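Local atomic coordinates of tyrosine specific protein phosphatase (Trypanosoma cruzi, PDB entry 4AZ1), a protein that probably acts as a protein tyrosine phosphatase, removing phosphate from phosphotyrosine residues of proteins. Residues 19-24 and 276-281; 80-85 and 261-266; 151-156 and 172-177. All coordinates share one frame; numbering follows the deposited sequence.

Contact 1. Residues 19-24 and 276-281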
# COMPACT_ATOMS: atom_id res chain seq x y z
N GLU A 19 31.92 13.87 -26.60
CA GLU A 19 31.65 15.30 -26.53
C GLU A 19 30.29 15.69 -27.11
O GLU A 19 29.64 16.61 -26.61
CB GLU A 19 32.76 16.07 -27.26
CG GLU A 19 34.08 16.09 -26.50
CD GLU A 19 35.16 16.90 -27.21
OE1 GLU A 19 34.85 17.57 -28.23
OE2 GLU A 19 36.32 16.88 -26.73
N ARG A 20 29.88 15.02 -28.18
CA ARG A 20 28.57 15.26 -28.76
C ARG A 20 27.45 14.83 -27.78
O ARG A 20 26.47 15.55 -27.61
CB ARG A 20 28.41 14.52 -30.09
CG ARG A 20 26.96 14.48 -30.55
CD ARG A 20 26.79 13.92 -31.95
NE ARG A 20 25.41 13.45 -32.12
CZ ARG A 20 24.90 13.01 -33.26
NH1 ARG A 20 25.63 12.99 -34.37
NH2 ARG A 20 23.63 12.60 -33.30
N VAL A 21 27.62 13.67 -27.15
CA VAL A 21 26.62 13.22 -26.17
C VAL A 21 26.51 14.23 -25.03
O VAL A 21 25.41 14.68 -24.70
CB VAL A 21 26.91 11.81 -25.60
CG1 VAL A 21 25.80 11.41 -24.59
CG2 VAL A 21 26.95 10.79 -26.72
N GLN A 22 27.64 14.62 -24.45
CA GLN A 22 27.61 15.60 -23.37
C GLN A 22 26.94 16.90 -23.82
O GLN A 22 26.08 17.44 -23.11
CB GLN A 22 29.02 15.87 -22.82
CG GLN A 22 29.06 16.91 -21.69
CD GLN A 22 28.30 16.47 -20.42
OE1 GLN A 22 28.82 15.70 -19.61
NE2 GLN A 22 27.07 16.96 -20.25
N ARG A 23 27.30 17.38 -25.01
CA ARG A 23 26.73 18.62 -25.56
C ARG A 23 25.20 18.53 -25.73
O ARG A 23 24.48 19.45 -25.36
CB ARG A 23 27.38 18.92 -26.90
CG ARG A 23 27.05 20.28 -27.47
CD ARG A 23 27.72 20.47 -28.82
NE ARG A 23 27.17 19.55 -29.81
CZ ARG A 23 27.88 18.64 -30.47
NH1 ARG A 23 29.20 18.52 -30.26
NH2 ARG A 23 27.28 17.84 -31.35
N GLU A 24 24.72 17.41 -26.28
CA GLU A 24 23.29 17.22 -26.47
C GLU A 24 22.55 17.13 -25.14
O GLU A 24 21.47 17.70 -24.98
CB GLU A 24 23.00 15.96 -27.28
CG GLU A 24 23.23 16.13 -28.79
CD GLU A 24 23.03 14.82 -29.54
OE1 GLU A 24 22.58 13.81 -28.93
OE2 GLU A 24 23.31 14.80 -30.76
N GLN A 276 22.85 8.10 -18.69
CA GLN A 276 21.63 7.40 -19.09
C GLN A 276 21.26 7.76 -20.54
O GLN A 276 20.75 6.93 -21.27
CB GLN A 276 20.47 7.70 -18.12
CG GLN A 276 20.63 7.01 -16.75
CD GLN A 276 19.79 7.68 -15.67
OE1 GLN A 276 19.11 8.67 -15.95
NE2 GLN A 276 19.85 7.16 -14.44
N TYR A 277 21.53 9.00 -20.93
CA TYR A 277 21.29 9.45 -22.30
C TYR A 277 22.30 8.76 -23.23
O TYR A 277 21.98 8.30 -24.34
CB TYR A 277 21.42 10.98 -22.37
CG TYR A 277 21.19 11.59 -23.74
CD1 TYR A 277 19.91 11.63 -24.31
CD2 TYR A 277 22.23 12.16 -24.45
CE1 TYR A 277 19.69 12.20 -25.57
CE2 TYR A 277 22.03 12.73 -25.72
CZ TYR A 277 20.75 12.75 -26.26
OH TYR A 277 20.54 13.33 -27.50
N PHE A 278 23.54 8.69 -22.75
CA PHE A 278 24.59 7.97 -23.46
C PHE A 278 24.18 6.52 -23.76
O PHE A 278 24.40 6.03 -24.88
CB PHE A 278 25.87 8.00 -22.64
CG PHE A 278 27.09 8.17 -23.46
CD1 PHE A 278 27.26 7.43 -24.63
CD2 PHE A 278 28.07 9.09 -23.09
CE1 PHE A 278 28.41 7.59 -25.41
CE2 PHE A 278 29.22 9.26 -23.87
CZ PHE A 278 29.39 8.51 -25.03
N VAL A 279 23.57 5.84 -22.79
CA VAL A 279 23.18 4.43 -22.98
C VAL A 279 22.28 4.23 -24.23
O VAL A 279 22.39 3.22 -24.92
CB VAL A 279 22.55 3.80 -21.70
CG1 VAL A 279 22.08 2.35 -21.97
CG2 VAL A 279 23.57 3.78 -20.56
N ILE A 280 21.43 5.21 -24.55
CA ILE A 280 20.60 5.05 -25.75
C ILE A 280 21.48 4.96 -27.00
O ILE A 280 21.25 4.09 -27.83
CB ILE A 280 19.53 6.15 -25.91
CG1 ILE A 280 18.67 6.26 -24.64
CG2 ILE A 280 18.63 5.86 -27.14
CD1 ILE A 280 17.84 7.53 -24.58
N TYR A 281 22.49 5.81 -27.13
CA TYR A 281 23.43 5.68 -28.25
C TYR A 281 24.16 4.33 -28.24
O TYR A 281 24.38 3.73 -29.30
CB TYR A 281 24.47 6.81 -28.25
CG TYR A 281 23.99 8.11 -28.86
CD1 TYR A 281 24.03 8.31 -30.22
CD2 TYR A 281 23.50 9.14 -28.06
CE1 TYR A 281 23.59 9.51 -30.79
CE2 TYR A 281 23.06 10.33 -28.60
CZ TYR A 281 23.11 10.51 -29.98
OH TYR A 281 22.68 11.71 -30.54
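Arg20 meets Tyr281 through one arm of its guanidinium. Arg20 NH2 donates to Tyr281 OH at 3.1 Å. The chain is extended from CG to NE, which carries the charged group out to the tyrosine. The guanidinium and the ring stand nearly at right angles (87°), and each meets the other at its edge. NH1 is engaged in a salt bridge with Asp253. Arg20 NE turns back along its own helix to Glu24 OE2 at 2.8 Å, a second salt bridge, spanning four residues.

Val21 fills the apolar middle of the contact. Val21 and Phe278 have the closest CA atoms across the two segments. Val21 CG2 sits over the centre of the Phe278 ring, 3.7 Å from the centroid, in a CH-pi contact. CG1 lies anti to the backbone N (chi1 -179°). Val21 CG1 touches Phe278 CD2 at 3.6 Å and packs on the edge of Tyr277. CG1 thus touches the face of one ring and the edge of another, and CG2 also touches Tyr281 more loosely.

Glu24 carries the polar part of the contact. Its OE1 accepts from two phenol hydroxyls. Tyr281 OH lies 2.6 Å from Glu24 OE1, which receives it on its syn lone pair. Tyr277 OH lies 2.5 Å from Glu24 OE1 and approaches from above the carboxylate plane. Arg20 holds the other oxygen, so both carboxylate oxygens have partners and the group's rotation is restrained. The nearby guanidinium would probably favour the ionised carboxylate.

Tyr277 also packs on helix 255-266, and Phe278 on helix 293-299. The two segments approach to 9.9 Å between axes, with their directions 129° apart. This is helix-helix packing in which a valine meets aromatic rings beside an Arg-Glu-Tyr hydrogen-bond network. It joins the N-terminal helix 14-30 to helix 274-288 of the tyrosine phosphatase fold.

Contact 2. Residues 80-85 and 261-266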
# COMPACT_ATOMS: atom_id res chain seq x y z
N ASN A 80 3.15 8.99 -15.97
CA ASN A 80 2.64 9.61 -17.19
C ASN A 80 2.58 8.63 -18.35
O ASN A 80 3.41 7.72 -18.44
CB ASN A 80 3.49 10.81 -17.59
CG ASN A 80 3.50 11.90 -16.54
OD1 ASN A 80 4.33 11.90 -15.63
ND2 ASN A 80 2.58 12.86 -16.67
N LEU A 81 1.61 8.84 -19.23
CA LEU A 81 1.47 8.05 -20.44
C LEU A 81 2.50 8.52 -21.46
O LEU A 81 2.49 9.67 -21.86
CB LEU A 81 0.07 8.22 -21.04
CG LEU A 81 -0.28 7.32 -22.23
CD1 LEU A 81 -0.18 5.88 -21.82
CD2 LEU A 81 -1.68 7.61 -22.80
N ILE A 82 3.41 7.65 -21.89
CA ILE A 82 4.35 8.06 -22.92
C ILE A 82 3.93 7.51 -24.27
O ILE A 82 3.86 6.29 -24.45
CB ILE A 82 5.78 7.61 -22.61
CG1 ILE A 82 6.14 7.97 -21.16
CG2 ILE A 82 6.75 8.27 -23.62
CD1 ILE A 82 6.28 9.46 -20.91
N ASP A 83 3.67 8.40 -25.23
CA ASP A 83 3.24 8.00 -26.56
C ASP A 83 4.19 8.62 -27.59
O ASP A 83 4.30 9.84 -27.68
CB ASP A 83 1.80 8.46 -26.81
CG ASP A 83 1.27 8.08 -28.20
OD1 ASP A 83 1.54 6.95 -28.69
OD2 ASP A 83 0.56 8.91 -28.80
N LEU A 84 4.89 7.77 -28.34
CA LEU A 84 5.81 8.26 -29.37
C LEU A 84 5.42 7.80 -30.78
O LEU A 84 6.28 7.72 -31.66
CB LEU A 84 7.24 7.79 -29.07
CG LEU A 84 7.81 8.25 -27.72
CD1 LEU A 84 8.84 7.26 -27.18
CD2 LEU A 84 8.42 9.64 -27.84
N ASP A 85 4.14 7.51 -31.00
CA ASP A 85 3.65 7.07 -32.32
C ASP A 85 4.30 5.75 -32.70
O ASP A 85 4.71 5.54 -33.84
CB ASP A 85 3.93 8.12 -33.41
CG ASP A 85 3.18 9.42 -33.19
OD1 ASP A 85 2.00 9.36 -32.79
OD2 ASP A 85 3.77 10.50 -33.43
N SER A 261 13.57 14.36 -26.47
CA SER A 261 12.87 15.63 -26.39
C SER A 261 11.36 15.41 -26.28
O SER A 261 10.69 16.04 -25.46
CB SER A 261 13.20 16.49 -27.61
OG SER A 261 13.50 17.81 -27.23
N ALA A 262 10.84 14.48 -27.08
CA ALA A 262 9.41 14.18 -27.06
C ALA A 262 8.96 13.47 -25.77
O ALA A 262 7.84 13.65 -25.31
CB ALA A 262 9.01 13.38 -28.29
N MET A 263 9.83 12.64 -25.21
CA MET A 263 9.52 12.01 -23.93
C MET A 263 9.44 13.08 -22.85
O MET A 263 8.55 13.05 -22.00
CB MET A 263 10.59 10.98 -23.55
CG MET A 263 10.56 9.69 -24.35
SD MET A 263 11.64 8.44 -23.62
CE MET A 263 13.21 9.34 -23.57
N ARG A 264 10.39 14.01 -22.87
CA ARG A 264 10.44 15.09 -21.89
C ARG A 264 9.19 15.99 -21.88
O ARG A 264 8.82 16.52 -20.83
CB ARG A 264 11.71 15.93 -22.08
CG ARG A 264 12.85 15.41 -21.26
CD ARG A 264 14.21 16.03 -21.55
NE ARG A 264 15.19 15.45 -20.64
CZ ARG A 264 15.71 16.08 -19.59
NH1 ARG A 264 15.38 17.35 -19.35
NH2 ARG A 264 16.58 15.46 -18.79
N ARG A 265 8.56 16.15 -23.04
CA ARG A 265 7.33 16.95 -23.11
C ARG A 265 6.19 16.22 -22.43
O ARG A 265 5.18 16.83 -22.06
CB ARG A 265 6.94 17.24 -24.56
CG ARG A 265 7.80 18.26 -25.28
CD ARG A 265 7.23 18.60 -26.67
NE ARG A 265 7.47 17.56 -27.67
CZ ARG A 265 8.55 17.49 -28.45
NH1 ARG A 265 9.51 18.41 -28.36
NH2 ARG A 265 8.67 16.51 -29.33
N GLN A 266 6.32 14.91 -22.26
CA GLN A 266 5.22 14.11 -21.73
C GLN A 266 5.44 13.73 -20.27
O GLN A 266 4.49 13.42 -19.55
CB GLN A 266 5.02 12.86 -22.59
CG GLN A 266 4.60 13.14 -24.03
CD GLN A 266 4.57 11.86 -24.86
OE1 GLN A 266 3.65 11.05 -24.74
NE2 GLN A 266 5.59 11.67 -25.69
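Leu84 packs its CD2 on Ala262 CB at 3.8 Å, and both CD1 and CD2 lie near Met263 CG. Ile82 reaches the same methionine from farther back along the chain, with CG2 4.1 Å from Met263 CG. The two branched residues therefore meet one CG, and Met263 continues past them to touch Ile237 of helix 232-247. Leu84 also touches that helix, at Ala241. Next outward, Ile82 CD1 lies 4.0 Å from Gln266 CB. This contact covers the aliphatic base of the glutamine.

The polar edge belongs to the Gln266 amide, at the end of an extended chain. Gln266 OE1 accepts from Asp83 N at 2.7 Å in a nearly straight bond (170° at the hydrogen). Gln266 NE2 donates to Asp83 O at 3.0 Å, from above that carbonyl's plane. Gln266 NE2 also donates to Ala262 O, again at 3.0 Å, with this acceptor lying in the amide plane. Elsewhere on this edge, Gln266 O accepts from Thr60 OG1, and Asn80 OD1 accepts from Arg267.

The amide thus grips both backbone polar groups of one residue while tied to its own helix. Three bonds fix its rotation and leave little doubt about which end is oxygen. The chemistry implies that a side-chain amide satisfies both the N-H and the C=O of Asp83 while staying tied to the helix through Ala262 O.

Contact 3. Residues 151-156 and 172-177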
# COMPACT_ATOMS: atom_id res chain seq x y z
N LEU A 151 -6.89 -5.69 -2.57
CA LEU A 151 -6.44 -6.54 -3.68
C LEU A 151 -5.52 -7.60 -3.12
O LEU A 151 -4.84 -7.40 -2.10
CB LEU A 151 -5.70 -5.73 -4.74
CG LEU A 151 -6.45 -4.69 -5.58
CD1 LEU A 151 -6.05 -3.27 -5.20
CD2 LEU A 151 -6.21 -4.93 -7.06
N THR A 152 -5.51 -8.75 -3.77
CA THR A 152 -4.55 -9.79 -3.43
C THR A 152 -3.68 -9.98 -4.66
O THR A 152 -4.17 -9.93 -5.79
CB THR A 152 -5.27 -11.09 -3.06
OG1 THR A 152 -6.04 -10.89 -1.87
CG2 THR A 152 -4.28 -12.24 -2.84
N ILE A 153 -2.38 -10.15 -4.45
CA ILE A 153 -1.48 -10.48 -5.55
C ILE A 153 -0.75 -11.79 -5.23
O ILE A 153 -0.27 -12.00 -4.10
CB ILE A 153 -0.55 -9.28 -5.89
CG1 ILE A 153 0.43 -9.63 -7.02
CG2 ILE A 153 0.18 -8.80 -4.68
CD1 ILE A 153 1.29 -8.41 -7.47
N SER A 154 -0.69 -12.70 -6.20
CA SER A 154 -0.23 -14.06 -5.94
C SER A 154 0.75 -14.51 -6.99
O SER A 154 0.75 -14.00 -8.12
CB SER A 154 -1.40 -15.05 -5.93
OG SER A 154 -2.49 -14.57 -5.19
N GLU A 155 1.58 -15.49 -6.63
CA GLU A 155 2.44 -16.13 -7.60
C GLU A 155 1.58 -17.04 -8.47
O GLU A 155 0.72 -17.74 -7.95
CB GLU A 155 3.54 -16.93 -6.89
CG GLU A 155 4.49 -17.63 -7.86
CD GLU A 155 5.78 -18.09 -7.21
OE1 GLU A 155 5.89 -18.02 -5.96
OE2 GLU A 155 6.69 -18.53 -7.97
N ASP A 156 1.76 -16.98 -9.78
CA ASP A 156 1.00 -17.85 -10.69
C ASP A 156 1.34 -19.31 -10.39
O ASP A 156 2.50 -19.71 -10.53
CB ASP A 156 1.31 -17.48 -12.15
CG ASP A 156 0.36 -18.16 -13.15
OD1 ASP A 156 0.02 -19.36 -12.97
OD2 ASP A 156 -0.03 -17.48 -14.12
N ARG A 172 8.63 -12.54 -12.85
CA ARG A 172 7.61 -12.97 -11.89
C ARG A 172 6.27 -12.98 -12.60
O ARG A 172 5.85 -11.97 -13.18
CB ARG A 172 7.58 -12.02 -10.68
CG ARG A 172 8.93 -11.90 -9.96
CD ARG A 172 8.85 -11.03 -8.71
NE ARG A 172 10.11 -11.07 -7.96
CZ ARG A 172 11.09 -10.17 -8.06
NH1 ARG A 172 10.98 -9.14 -8.88
NH2 ARG A 172 12.19 -10.32 -7.33
N TYR A 173 5.61 -14.13 -12.59
CA TYR A 173 4.30 -14.26 -13.22
C TYR A 173 3.28 -14.20 -12.09
O TYR A 173 3.28 -15.03 -11.18
CB TYR A 173 4.21 -15.56 -14.06
CG TYR A 173 5.35 -15.62 -15.07
CD1 TYR A 173 5.27 -14.93 -16.28
CD2 TYR A 173 6.51 -16.32 -14.79
CE1 TYR A 173 6.32 -14.95 -17.19
CE2 TYR A 173 7.56 -16.36 -15.69
CZ TYR A 173 7.46 -15.67 -16.89
OH TYR A 173 8.50 -15.70 -17.78
N LEU A 174 2.41 -13.20 -12.17
CA LEU A 174 1.61 -12.81 -11.03
C LEU A 174 0.12 -12.81 -11.36
O LEU A 174 -0.28 -12.71 -12.53
CB LEU A 174 2.06 -11.42 -10.55
CG LEU A 174 3.51 -11.38 -10.03
CD1 LEU A 174 4.04 -9.95 -9.91
CD2 LEU A 174 3.62 -12.09 -8.67
N ILE A 175 -0.70 -12.95 -10.33
CA ILE A 175 -2.14 -12.87 -10.50
C ILE A 175 -2.71 -11.84 -9.52
O ILE A 175 -2.55 -11.97 -8.30
CB ILE A 175 -2.82 -14.25 -10.30
CG1 ILE A 175 -2.26 -15.27 -11.30
CG2 ILE A 175 -4.31 -14.14 -10.47
CD1 ILE A 175 -2.83 -16.69 -11.14
N LEU A 176 -3.35 -10.80 -10.06
CA LEU A 176 -4.04 -9.81 -9.23
C LEU A 176 -5.50 -10.17 -9.13
O LEU A 176 -6.13 -10.50 -10.16
CB LEU A 176 -3.90 -8.42 -9.83
CG LEU A 176 -2.68 -7.62 -9.37
CD1 LEU A 176 -2.48 -6.38 -10.24
CD2 LEU A 176 -2.86 -7.25 -7.92
N GLN A 177 -6.06 -10.11 -7.92
CA GLN A 177 -7.47 -10.38 -7.75
C GLN A 177 -8.15 -9.47 -6.72
O GLN A 177 -7.56 -9.13 -5.69
CB GLN A 177 -7.69 -11.85 -7.37
CG GLN A 177 -9.09 -12.35 -7.71
CD GLN A 177 -9.30 -13.81 -7.36
OE1 GLN A 177 -8.37 -14.51 -6.94
NE2 GLN A 177 -10.54 -14.29 -7.52
O HOH W 1 -4.21 -13.10 -6.55
O HOH W 2 0.97 -14.66 -14.47
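Thr152 and Gln177 form one hydrogen-bonded pair of an antiparallel beta hairpin, built from strands 151-164 and 169-177 of the large mixed sheet. Their backbones exchange two bonds. Thr152 N donates to Gln177 O at 2.8 Å, and Gln177 N returns a bond to Thr152 O at 2.9 Å. Ser154 and Ile175 repeat the pattern. Asp156 N adds a fifth bond to Tyr173 O at 2.8 Å, just after residues 151-155, the regular part of the strand here. Between the two hydrogen-bonded pairs, Ile153 and Leu176 form a non-hydrogen-bonded pair. Here CA-H...O contacts also occur, as from Ile153 CA to Ile175 O.

Apolar contacts gather on the face that carries Ile153 and Leu176. Leu176 CD2 touches Ile153 CB at 3.7 Å and also meets Leu151 CD2. Ile153 CG1 is anti to its nitrogen (chi1 178°). With the chain extended beyond it, this carries Ile153 CD1 to Leu174 CD1 at 4.0 Å. Phe186 of strand 184-191 also covers this face, and helix 101-110 packs on Leu151 and Leu176.

The face with Thr152, Ser154, Ile175 and Gln177 is more mixed. Thr152 and Gln177 pack against Phe127 of the second subunit, so this part of the hairpin lies at the dimer contact. Ile175 CD1 extends to the backbone and carboxylate carbons of Asp156.

Waters and side chains add further polar bonds. Ser154 OG is hydrogen-bonded to Ser142 OG, and Asp156 OD1 accepts from Gly158 N. One water joins Leu174 O to Asp156 OD2, donating to both. Another lies 2.6 Å from Ser154 OG and donates to Ile175 O at 2.7 Å, bridging a side chain of one strand to the backbone of the other.

From the N terminus, the chain first passes helix 14-30, which opens contact 1. Residues 80-85 then open contact 2, at an outermost strand of the large sheet. Contact 3 opens at residues 151-156 and closes soon after at 172-177, a local hairpin toward the other end of that sheet. Contact 2 closes at 261-266, and contact 1 last, on the next helix, at 276-281. The loops nest without crossing: contact 3 inside contact 2, and contact 2 inside contact 1. Contacts 1 and 3 lie on opposite sides of the chain's centre, their own centres about 39 Å apart. Contact 2 ties edge strand 79-82 to helix 255-266; contact 1 adds helix 14-30 to helix 274-288.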